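Fructose-1,6-bisphosphatase/inositol-1-monophosphatase (Thermotoga maritima, PDB 2P3N) hydrolyses the phosphate ester of inositol 1-phosphate, fructose 1,6-bisphosphate and several other phosphorylated substrates, using magnesium. Local coordinates at residues E29-F34 against M63-I68. Numbering follows the deposited sequence.
Sequences EKKTGF and MAEEGI. With MG (magnesium ion), chain E.
Lys31 reaches from the loop after strand 29-30 to two carboxylates, Glu65 and Glu66, that follow strand 61-64. The backbones stay well apart, their closest CA atoms, those of Lys31 and Glu66, being 10.1 Å from each other, so the contact is made by side-chain ends. Along Lys31, CB points toward 63-68 but CB and CG touch nothing there; CD comes 4.0 Å from Glu66 OE2, and a bend at chi3 (74°) brings CE closer still. Lys31 NZ ends the chain with a hydrogen-bonded salt bridge of 2.7 Å to Glu66 OE2, met nearly in line with the C-O bond. A second, longer salt bridge joins Lys31 NZ to Glu65 OE2 at 3.6 Å. The carboxylate of Glu65 divides its work, since its OE1 binds the magnesium ion at 2.1 Å, beside Asp79 and the carbonyl of Ile81. Glu66 OE1 accepts a 2.8 Å hydrogen bond from a water that is itself a metal ligand, which makes Glu66 a second-shell residue. An alanine in place of Glu66 would probably leave the ammonium of Lys31 with just the longer Glu65 bridge to 63-68, and the metal-bound water without this acceptor. Chemically, one lysine charge is shared between first and second shells of the magnesium site, and is likely to offset part of the negative charge gathered there.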
ATOM      1  N   GLU A  29       0.711  13.482  26.216  1.00 50.46           N
ATOM      2  CA  GLU A  29       0.555  13.401  27.667  1.00 48.22           C
ATOM      3  C   GLU A  29       1.514  12.388  28.295  1.00 49.77           C
ATOM      4  O   GLU A  29       1.700  11.285  27.772  1.00 48.80           O
ATOM      5  CB  GLU A  29      -0.889  13.019  28.004  1.00 56.42           C
ATOM      6  CG  GLU A  29      -1.934  14.061  27.590  1.00 64.66           C
ATOM      7  CD  GLU A  29      -3.348  13.488  27.527  1.00 67.17           C
ATOM      8  OE1 GLU A  29      -3.745  12.790  28.490  1.00 64.19           O
ATOM      9  OE2 GLU A  29      -4.058  13.743  26.520  1.00 63.38           O
ATOM     10  N   LYS A  30       2.111  12.765  29.424  1.00 50.96           N
ATOM     11  CA  LYS A  30       3.062  11.903  30.128  1.00 52.16           C
ATOM     12  C   LYS A  30       2.349  11.049  31.175  1.00 52.30           C
ATOM     13  O   LYS A  30       1.478  11.543  31.876  1.00 54.49           O
ATOM     14  CB  LYS A  30       4.123  12.757  30.819  1.00 49.98           C
ATOM     15  CG  LYS A  30       4.706  13.848  29.949  1.00 51.82           C
ATOM     16  CD  LYS A  30       5.756  14.630  30.701  1.00 56.53           C
ATOM     17  CE  LYS A  30       6.122  15.911  29.976  1.00 62.52           C
ATOM     18  NZ  LYS A  30       7.093  16.728  30.760  1.00 72.11           N
ATOM     19  N   LYS A  31       2.710   9.774  31.289  1.00 52.91           N
ATOM     20  CA  LYS A  31       2.071   8.915  32.284  1.00 53.34           C
ATOM     21  C   LYS A  31       2.960   8.760  33.515  1.00 53.17           C
ATOM     22  O   LYS A  31       2.505   8.950  34.641  1.00 56.00           O
ATOM     23  CB  LYS A  31       1.722   7.545  31.676  1.00 49.85           C
ATOM     24  CG  LYS A  31       0.548   7.606  30.691  1.00 44.91           C
ATOM     25  CD  LYS A  31       0.380   6.339  29.859  1.00 43.71           C
ATOM     26  CE  LYS A  31      -0.204   5.185  30.649  1.00 45.64           C
ATOM     27  NZ  LYS A  31      -0.405   3.978  29.788  1.00 44.47           N
ATOM     28  N   THR A  32       4.227   8.426  33.302  1.00 52.47           N
ATOM     29  CA  THR A  32       5.163   8.277  34.411  1.00 53.03           C
ATOM     30  C   THR A  32       6.528   8.821  34.010  1.00 54.35           C
ATOM     31  O   THR A  32       7.554   8.432  34.567  1.00 53.95           O
ATOM     32  CB  THR A  32       5.330   6.802  34.834  1.00 52.16           C
ATOM     33  OG1 THR A  32       5.821   6.044  33.723  1.00 56.50           O
ATOM     34  CG2 THR A  32       3.997   6.218  35.323  1.00 46.29           C
ATOM     35  N   GLY A  33       6.521   9.729  33.040  1.00 56.88           N
ATOM     36  CA  GLY A  33       7.751  10.328  32.559  1.00 58.45           C
ATOM     37  C   GLY A  33       7.581  10.758  31.116  1.00 59.80           C
ATOM     38  O   GLY A  33       6.472  10.697  30.572  1.00 60.60           O
ATOM     39  N   PHE A  34       8.676  11.186  30.491  1.00 58.25           N
ATOM     40  CA  PHE A  34       8.640  11.627  29.099  1.00 56.51           C
ATOM     41  C   PHE A  34       8.806  10.460  28.121  1.00 53.94           C
ATOM     42  O   PHE A  34       8.487  10.585  26.941  1.00 53.40           O
ATOM     43  CB  PHE A  34       9.736  12.671  28.841  1.00 59.39           C
ATOM     44  CG  PHE A  34      11.131  12.134  29.002  1.00 59.36           C
ATOM     45  CD1 PHE A  34      11.654  11.883  30.269  1.00 60.35           C
ATOM     46  CD2 PHE A  34      11.905  11.829  27.886  1.00 58.13           C
ATOM     47  CE1 PHE A  34      12.932  11.328  30.418  1.00 59.61           C
ATOM     48  CE2 PHE A  34      13.180  11.276  28.026  1.00 55.83           C
ATOM     49  CZ  PHE A  34      13.694  11.024  29.293  1.00 57.75           C
ATOM     50  N   MET A  63      -8.816  -6.215  29.437  1.00 36.39           N
ATOM     51  CA  MET A  63      -7.665  -5.673  30.124  1.00 36.28           C
ATOM     52  C   MET A  63      -7.020  -4.845  29.030  1.00 35.36           C
ATOM     53  O   MET A  63      -6.433  -5.383  28.095  1.00 33.02           O
ATOM     54  CB  MET A  63      -6.716  -6.772  30.593  1.00 34.67           C
ATOM     55  CG  MET A  63      -5.699  -6.274  31.600  1.00 38.55           C
ATOM     56  SD  MET A  63      -4.032  -6.819  31.231  1.00 47.49           S
ATOM     57  CE  MET A  63      -4.215  -8.541  31.595  1.00 54.96           C
ATOM     58  N   ALA A  64      -7.172  -3.530  29.137  1.00 34.11           N
ATOM     59  CA  ALA A  64      -6.635  -2.611  28.149  1.00 36.82           C
ATOM     60  C   ALA A  64      -5.617  -1.667  28.792  1.00 39.46           C
ATOM     61  O   ALA A  64      -5.828  -1.161  29.901  1.00 38.81           O
ATOM     62  CB  ALA A  64      -7.792  -1.820  27.492  1.00 27.45           C
ATOM     63  N   GLU A  65      -4.505  -1.446  28.095  1.00 39.24           N
ATOM     64  CA  GLU A  65      -3.453  -0.584  28.610  1.00 40.08           C
ATOM     65  C   GLU A  65      -3.984   0.669  29.278  1.00 38.76           C
ATOM     66  O   GLU A  65      -3.790   0.882  30.466  1.00 38.49           O
ATOM     67  CB  GLU A  65      -2.492  -0.178  27.495  1.00 38.82           C
ATOM     68  CG  GLU A  65      -1.627   0.993  27.892  1.00 39.90           C
ATOM     69  CD  GLU A  65      -0.385   1.107  27.067  1.00 44.32           C
ATOM     70  OE1 GLU A  65      -0.490   0.964  25.831  1.00 51.67           O
ATOM     71  OE2 GLU A  65       0.688   1.349  27.657  1.00 41.73           O
ATOM     72  N   GLU A  66      -4.661   1.495  28.498  1.00 41.67           N
ATOM     73  CA  GLU A  66      -5.192   2.742  28.995  1.00 45.27           C
ATOM     74  C   GLU A  66      -6.388   2.623  29.935  1.00 50.77           C
ATOM     75  O   GLU A  66      -7.513   2.930  29.545  1.00 52.66           O
ATOM     76  CB  GLU A  66      -5.551   3.640  27.811  1.00 44.75           C
ATOM     77  CG  GLU A  66      -4.489   4.668  27.456  1.00 51.70           C
ATOM     78  CD  GLU A  66      -3.185   4.049  27.027  1.00 55.90           C
ATOM     79  OE1 GLU A  66      -3.151   3.436  25.942  1.00 68.16           O
ATOM     80  OE2 GLU A  66      -2.195   4.176  27.774  1.00 57.48           O
ATOM     81  N   GLY A  67      -6.163   2.166  31.165  1.00 52.10           N
ATOM     82  CA  GLY A  67      -7.262   2.094  32.116  1.00 50.13           C
ATOM     83  C   GLY A  67      -7.948   0.802  32.527  1.00 48.89           C
ATOM     84  O   GLY A  67      -7.889   0.431  33.689  1.00 53.33           O
ATOM     85  N   ILE A  68      -8.615   0.121  31.601  1.00 49.31           N
ATOM     86  CA  ILE A  68      -9.339  -1.112  31.928  1.00 46.79           C
ATOM     87  C   ILE A  68      -8.435  -2.274  32.327  1.00 47.44           C
ATOM     88  O   ILE A  68      -7.717  -2.827  31.493  1.00 46.84           O
ATOM     89  CB  ILE A  68     -10.212  -1.561  30.741  1.00 49.73           C
ATOM     90  CG1 ILE A  68     -10.913  -0.345  30.122  1.00 47.12           C
ATOM     91  CG2 ILE A  68     -11.240  -2.590  31.211  1.00 36.87           C
ATOM     92  CD1 ILE A  68     -11.624  -0.645  28.822  1.00 58.20           C
TER
HETATM   93 MG    MG E1758       0.155   1.308  23.861  1.00 32.37          MG
HETATM   94  O   HOH W   1      -1.670   2.641  23.758  1.00 31.68           O
HETATM   95  O   HOH W   2       1.160   2.863  24.432  1.00 21.70           O
HETATM   96  O   HOH W   3       2.009   0.440  24.375  1.00 24.47           O